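Local coordinates for protein octaprenyl Pyrophosphate Synthase (Helicobacter pylori, PDB 3TC1) that probably catalyses magnesium-dependent chain elongation, adding isopentenyl diphosphate units to an allylic primer to build octaprenyl diphosphate, at residues K4-I9 with L42-L47; E121-A126 with L171-I176. All coordinates share one frame; numbering follows the deposited sequence.

Overall arrangement
Contacts 1 and 2 are neighbours in an all-helical prenyl synthase fold, with centres about 16 Å apart, each about 18 Å from the centre of the chain. They follow one another along the sequence, contact 1 closing before contact 2 opens. In space, 42-47 and 171-176 touch directly: Met43 O lies 3.5 Å from Met174 CG, and Leu46 CD1 is 3.5 Å from Leu171 CD2. Both contacts also rest on helix 53-80, Ile9 on Cys63 and Ile123 on Leu62. The C-terminal end of that helix carries a DDxxD sequence, whose aspartates in this family bind the allylic diphosphate through magnesium; neither contact contains those aspartates.

Contact 1 of 2, residues K4-I9 with L42-L47; sequences KQLKAI and LMLALL
The amide oxygen of Gln5 is pressed against the side chain of Leu44, with OE1 3.5 Å from Leu44 CD2 and 3.6 Å from Leu44 CD1. These are van der Waals contacts, not bonds. The nitrogen of the same amide lies on the leucine that ends the turn, Gln5 NE2 being 3.4 Å from Leu47 CD1. Gln5 can span both because its CG lies beside the backbone N (chi1 -62°) and the chain then runs extended (chi2 173°), sliding past Leu44 in the opposite direction while its end faces Leu47. The aliphatic part takes part as well, Gln5 CB standing 3.7 Å from Leu44 CD1. That methyl is shared: Leu6 CD2 reaches it at a slant, at 3.8 Å, and Ile9 CD1 meets it tip to tip at 4.1 Å. One leucine thus packs against three residues of helix 3-18. On the other side of the contact, Leu44 to Leu47 form a type I turn in which Leu47 N bonds to Leu44 O (3.1 Å). The side chains of Leu44 and Leu47 both start out toward helix 3-18. Around the contact, Met37 covers Leu6, Met1 lies on Leu44, and Cys63 and Leu56 of helix 53-80 back Ile9 and Leu47. Helix 3-18 here packs on the C-terminal end of helix 38-44 and the turn after it, one of the helix packings of the all-alpha polyprenyl synthase fold.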
loop_
_atom_site.group_PDB
_atom_site.type_symbol
_atom_site.label_atom_id
_atom_site.label_comp_id
_atom_site.label_asym_id
_atom_site.label_seq_id
_atom_site.Cartn_x
_atom_site.Cartn_y
_atom_site.Cartn_z
ATOM N N LYS B 4 -11.267 18.601 20.921
ATOM C CA LYS B 4 -10.747 19.593 19.982
ATOM C C LYS B 4 -9.535 19.156 19.166
ATOM O O LYS B 4 -9.440 19.467 17.979
ATOM C CB LYS B 4 -10.477 20.936 20.698
ATOM C CG LYS B 4 -9.750 21.921 19.837
ATOM C CD LYS B 4 -9.818 23.294 20.421
ATOM C CE LYS B 4 -8.781 24.222 19.786
ATOM N NZ LYS B 4 -9.429 25.302 18.982
ATOM N N GLN B 5 -8.614 18.426 19.779
ATOM C CA GLN B 5 -7.429 17.958 19.044
ATOM C C GLN B 5 -7.781 16.842 18.066
ATOM O O GLN B 5 -7.258 16.807 16.955
ATOM C CB GLN B 5 -6.318 17.467 19.999
ATOM C CG GLN B 5 -5.777 18.534 20.922
ATOM C CD GLN B 5 -4.816 17.979 21.946
ATOM O OE1 GLN B 5 -4.988 16.861 22.425
ATOM N NE2 GLN B 5 -3.809 18.761 22.302
ATOM N N LEU B 6 -8.665 15.938 18.470
ATOM C CA LEU B 6 -9.072 14.843 17.593
ATOM C C LEU B 6 -9.819 15.413 16.394
ATOM O O LEU B 6 -9.720 14.903 15.274
ATOM C CB LEU B 6 -9.971 13.867 18.351
ATOM C CG LEU B 6 -9.292 13.057 19.457
ATOM C CD1 LEU B 6 -10.321 12.216 20.183
ATOM C CD2 LEU B 6 -8.218 12.171 18.860
ATOM N N LYS B 7 -10.560 16.484 16.649
ATOM C CA LYS B 7 -11.328 17.163 15.623
ATOM C C LYS B 7 -10.368 17.812 14.624
ATOM O O LYS B 7 -10.617 17.818 13.420
ATOM C CB LYS B 7 -12.202 18.235 16.275
ATOM C CG LYS B 7 -13.561 18.400 15.643
ATOM C CD LYS B 7 -13.454 18.935 14.238
ATOM C CE LYS B 7 -14.797 18.861 13.538
ATOM N NZ LYS B 7 -15.278 17.451 13.471
ATOM N N ALA B 8 -9.274 18.367 15.136
ATOM C CA ALA B 8 -8.281 19.014 14.286
ATOM C C ALA B 8 -7.566 17.964 13.432
ATOM O O ALA B 8 -7.189 18.236 12.301
ATOM C CB ALA B 8 -7.271 19.782 15.142
ATOM N N ILE B 9 -7.379 16.768 13.983
ATOM C CA ILE B 9 -6.726 15.676 13.250
ATOM C C ILE B 9 -7.668 15.183 12.152
ATOM O O ILE B 9 -7.248 14.887 11.032
ATOM C CB ILE B 9 -6.372 14.514 14.210
ATOM C CG1 ILE B 9 -5.295 14.981 15.195
ATOM C CG2 ILE B 9 -5.893 13.292 13.422
ATOM C CD1 ILE B 9 -5.079 14.047 16.364
ATOM N N LEU B 42 -3.815 8.113 22.497
ATOM C CA LEU B 42 -2.628 7.655 23.206
ATOM C C LEU B 42 -1.462 8.616 23.008
ATOM O O LEU B 42 -0.772 8.975 23.965
ATOM C CB LEU B 42 -2.232 6.265 22.713
ATOM C CG LEU B 42 -3.149 5.138 23.176
ATOM C CD1 LEU B 42 -2.772 3.836 22.489
ATOM C CD2 LEU B 42 -3.034 5.006 24.688
ATOM N N MET B 43 -1.245 9.027 21.761
ATOM C CA MET B 43 -0.162 9.940 21.421
ATOM C C MET B 43 -0.378 11.350 21.961
ATOM O O MET B 43 0.551 11.965 22.481
ATOM C CB MET B 43 0.009 10.001 19.898
ATOM C CG MET B 43 0.395 8.671 19.267
ATOM S SD MET B 43 0.138 8.680 17.484
ATOM C CE MET B 43 1.651 9.447 16.953
ATOM N N LEU B 44 -1.598 11.865 21.833
ATOM C CA LEU B 44 -1.903 13.211 22.312
ATOM C C LEU B 44 -1.661 13.341 23.813
ATOM O O LEU B 44 -1.405 14.436 24.311
ATOM C CB LEU B 44 -3.359 13.573 22.005
ATOM C CG LEU B 44 -3.745 13.813 20.543
ATOM C CD1 LEU B 44 -5.254 13.902 20.424
ATOM C CD2 LEU B 44 -3.094 15.083 20.043
ATOM N N ALA B 45 -1.737 12.218 24.520
ATOM C CA ALA B 45 -1.549 12.190 25.968
ATOM C C ALA B 45 -0.146 12.574 26.416
ATOM O O ALA B 45 0.080 12.829 27.603
ATOM C CB ALA B 45 -1.902 10.806 26.512
ATOM N N LEU B 46 0.797 12.603 25.478
ATOM C CA LEU B 46 2.172 12.960 25.808
ATOM C C LEU B 46 2.410 14.465 25.758
ATOM O O LEU B 46 3.430 14.950 26.247
ATOM C CB LEU B 46 3.156 12.250 24.869
ATOM C CG LEU B 46 3.458 10.786 25.216
ATOM C CD1 LEU B 46 2.187 9.955 25.110
ATOM C CD2 LEU B 46 4.529 10.245 24.281
ATOM N N LEU B 47 1.475 15.198 25.164
ATOM C CA LEU B 47 1.599 16.646 25.056
ATOM C C LEU B 47 1.576 17.325 26.423
ATOM O O LEU B 47 0.914 16.852 27.349
ATOM C CB LEU B 47 0.472 17.209 24.188
ATOM C CG LEU B 47 0.547 16.914 22.687
ATOM C CD1 LEU B 47 -0.763 17.311 22.015
ATOM C CD2 LEU B 47 1.720 17.671 22.079
#

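Contact 2 of 2, residues E121-A126 with L171-I176; sequences ELIAQA and LKSMAI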
loop_
_atom_site.group_PDB
_atom_site.type_symbol
_atom_site.label_atom_id
_atom_site.label_comp_id
_atom_site.label_asym_id
_atom_site.label_seq_id
_atom_site.Cartn_x
_atom_site.Cartn_y
_atom_site.Cartn_z
ATOM N N GLU B 121 14.433 11.474 10.027
ATOM C CA GLU B 121 14.754 10.065 9.851
ATOM C C GLU B 121 14.373 9.110 10.978
ATOM O O GLU B 121 13.914 7.999 10.712
ATOM C CB GLU B 121 16.245 9.918 9.556
ATOM C CG GLU B 121 16.673 8.497 9.273
ATOM C CD GLU B 121 18.146 8.394 8.958
ATOM O OE1 GLU B 121 18.965 8.821 9.799
ATOM O OE2 GLU B 121 18.483 7.886 7.871
ATOM N N LEU B 122 14.579 9.518 12.226
ATOM C CA LEU B 122 14.257 8.655 13.360
ATOM C C LEU B 122 12.791 8.263 13.386
ATOM O O LEU B 122 12.453 7.089 13.535
ATOM C CB LEU B 122 14.615 9.333 14.684
ATOM C CG LEU B 122 16.049 9.178 15.190
ATOM C CD1 LEU B 122 16.181 9.856 16.548
ATOM C CD2 LEU B 122 16.395 7.699 15.296
ATOM N N ILE B 123 11.922 9.257 13.258
ATOM C CA ILE B 123 10.491 9.007 13.264
ATOM C C ILE B 123 10.072 8.314 11.969
ATOM O O ILE B 123 9.297 7.357 11.994
ATOM C CB ILE B 123 9.712 10.336 13.450
ATOM C CG1 ILE B 123 9.925 10.852 14.880
ATOM C CG2 ILE B 123 8.230 10.135 13.155
ATOM C CD1 ILE B 123 9.449 12.274 15.108
ATOM N N ALA B 124 10.595 8.781 10.838
ATOM C CA ALA B 124 10.254 8.185 9.547
ATOM C C ALA B 124 10.586 6.695 9.518
ATOM O O ALA B 124 9.825 5.900 8.975
ATOM C CB ALA B 124 10.989 8.903 8.418
ATOM N N GLN B 125 11.721 6.319 10.097
ATOM C CA GLN B 125 12.116 4.917 10.115
ATOM C C GLN B 125 11.289 4.086 11.087
ATOM O O GLN B 125 10.952 2.945 10.792
ATOM C CB GLN B 125 13.599 4.781 10.454
ATOM C CG GLN B 125 14.519 5.285 9.356
ATOM C CD GLN B 125 15.956 4.854 9.554
ATOM O OE1 GLN B 125 16.839 5.241 8.790
ATOM N NE2 GLN B 125 16.200 4.047 10.577
ATOM N N ALA B 126 10.963 4.652 12.245
ATOM C CA ALA B 126 10.169 3.922 13.227
ATOM C C ALA B 126 8.800 3.578 12.654
ATOM O O ALA B 126 8.348 2.434 12.737
ATOM C CB ALA B 126 10.018 4.743 14.503
ATOM N N LEU B 171 3.787 5.639 19.665
ATOM C CA LEU B 171 4.100 6.323 20.916
ATOM C C LEU B 171 5.570 6.716 20.993
ATOM O O LEU B 171 5.910 7.777 21.516
ATOM C CB LEU B 171 3.723 5.439 22.105
ATOM C CG LEU B 171 2.263 5.602 22.543
ATOM C CD1 LEU B 171 1.825 4.426 23.388
ATOM C CD2 LEU B 171 2.119 6.906 23.314
ATOM N N LYS B 172 6.436 5.850 20.478
ATOM C CA LYS B 172 7.869 6.108 20.477
ATOM C C LYS B 172 8.133 7.330 19.603
ATOM O O LYS B 172 8.950 8.186 19.944
ATOM C CB LYS B 172 8.613 4.887 19.928
ATOM C CG LYS B 172 10.129 4.995 19.952
ATOM C CD LYS B 172 10.774 3.768 19.308
ATOM C CE LYS B 172 12.290 3.888 19.254
ATOM N NZ LYS B 172 12.921 2.687 18.633
ATOM N N SER B 173 7.423 7.415 18.483
ATOM C CA SER B 173 7.581 8.535 17.567
ATOM C C SER B 173 7.133 9.861 18.182
ATOM O O SER B 173 7.764 10.890 17.954
ATOM C CB SER B 173 6.807 8.278 16.274
ATOM O OG SER B 173 7.365 7.180 15.570
ATOM N N MET B 174 6.050 9.845 18.954
ATOM C CA MET B 174 5.580 11.082 19.573
ATOM C C MET B 174 6.558 11.510 20.665
ATOM O O MET B 174 6.836 12.704 20.839
ATOM C CB MET B 174 4.179 10.901 20.162
ATOM C CG MET B 174 3.592 12.184 20.756
ATOM S SD MET B 174 3.396 13.533 19.563
ATOM C CE MET B 174 1.838 13.122 18.864
ATOM N N ALA B 175 7.084 10.533 21.394
ATOM C CA ALA B 175 8.041 10.812 22.453
ATOM C C ALA B 175 9.279 11.474 21.845
ATOM O O ALA B 175 9.815 12.437 22.399
ATOM C CB ALA B 175 8.425 9.517 23.170
ATOM N N ILE B 176 9.728 10.946 20.707
ATOM C CA ILE B 176 10.887 11.487 20.005
ATOM C C ILE B 176 10.605 12.939 19.614
ATOM O O ILE B 176 11.408 13.831 19.885
ATOM C CB ILE B 176 11.192 10.675 18.717
ATOM C CG1 ILE B 176 11.679 9.269 19.086
ATOM C CG2 ILE B 176 12.231 11.401 17.868
ATOM C CD1 ILE B 176 11.844 8.331 17.890
#
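Ile123 and Ser173 lie where the two helices come closest, their CA atoms 5.2 Å apart, in a nearly antiparallel pair (174°) whose axes approach to 9.4 Å. The packing is closest around Ile123. Its CD1 lies 3.6 Å from the backbone oxygen Ser173 O, and its CG2 branch touches Ser173 CB at 3.9 Å. With CG1 beside the backbone N (chi1 -70°) and CG2 beside the carbonyl carbon, Ile123 turns both branches to the serine. Its CG1 also meets Ile176 CG2 at 3.8 Å, the two isoleucines sliding past each other in opposite directions. One turn further along the first helix, the methyl of Ala126 abuts the serine hydroxyl, Ala126 CB being 3.8 Å from Ser173 OG. Leu62 of helix 53-80 backs both Ile123 and Ser173, which are buried.

The opposite character appears at Leu122, an exposed residue whose CB comes only to 4.4 Å from Ile176 CD1. At the Ala126 end the exposed Lys172 runs out extended past the alanine without packing on it. The far face of helix 121-144 instead meets the second subunit: Glu121 and Gln125 pack on Lys118 of that chain.

Ser173 OG gives its hydrogen bond to Ala169 O one turn back in its own helix, so the hydroxyl meets Ala126 and Ile123 by van der Waals contact alone. What joins the two helices here is therefore apolar packing, partly against a backbone carbonyl oxygen, and the small serine opposite Ile123 is consistent with the short CA separation there.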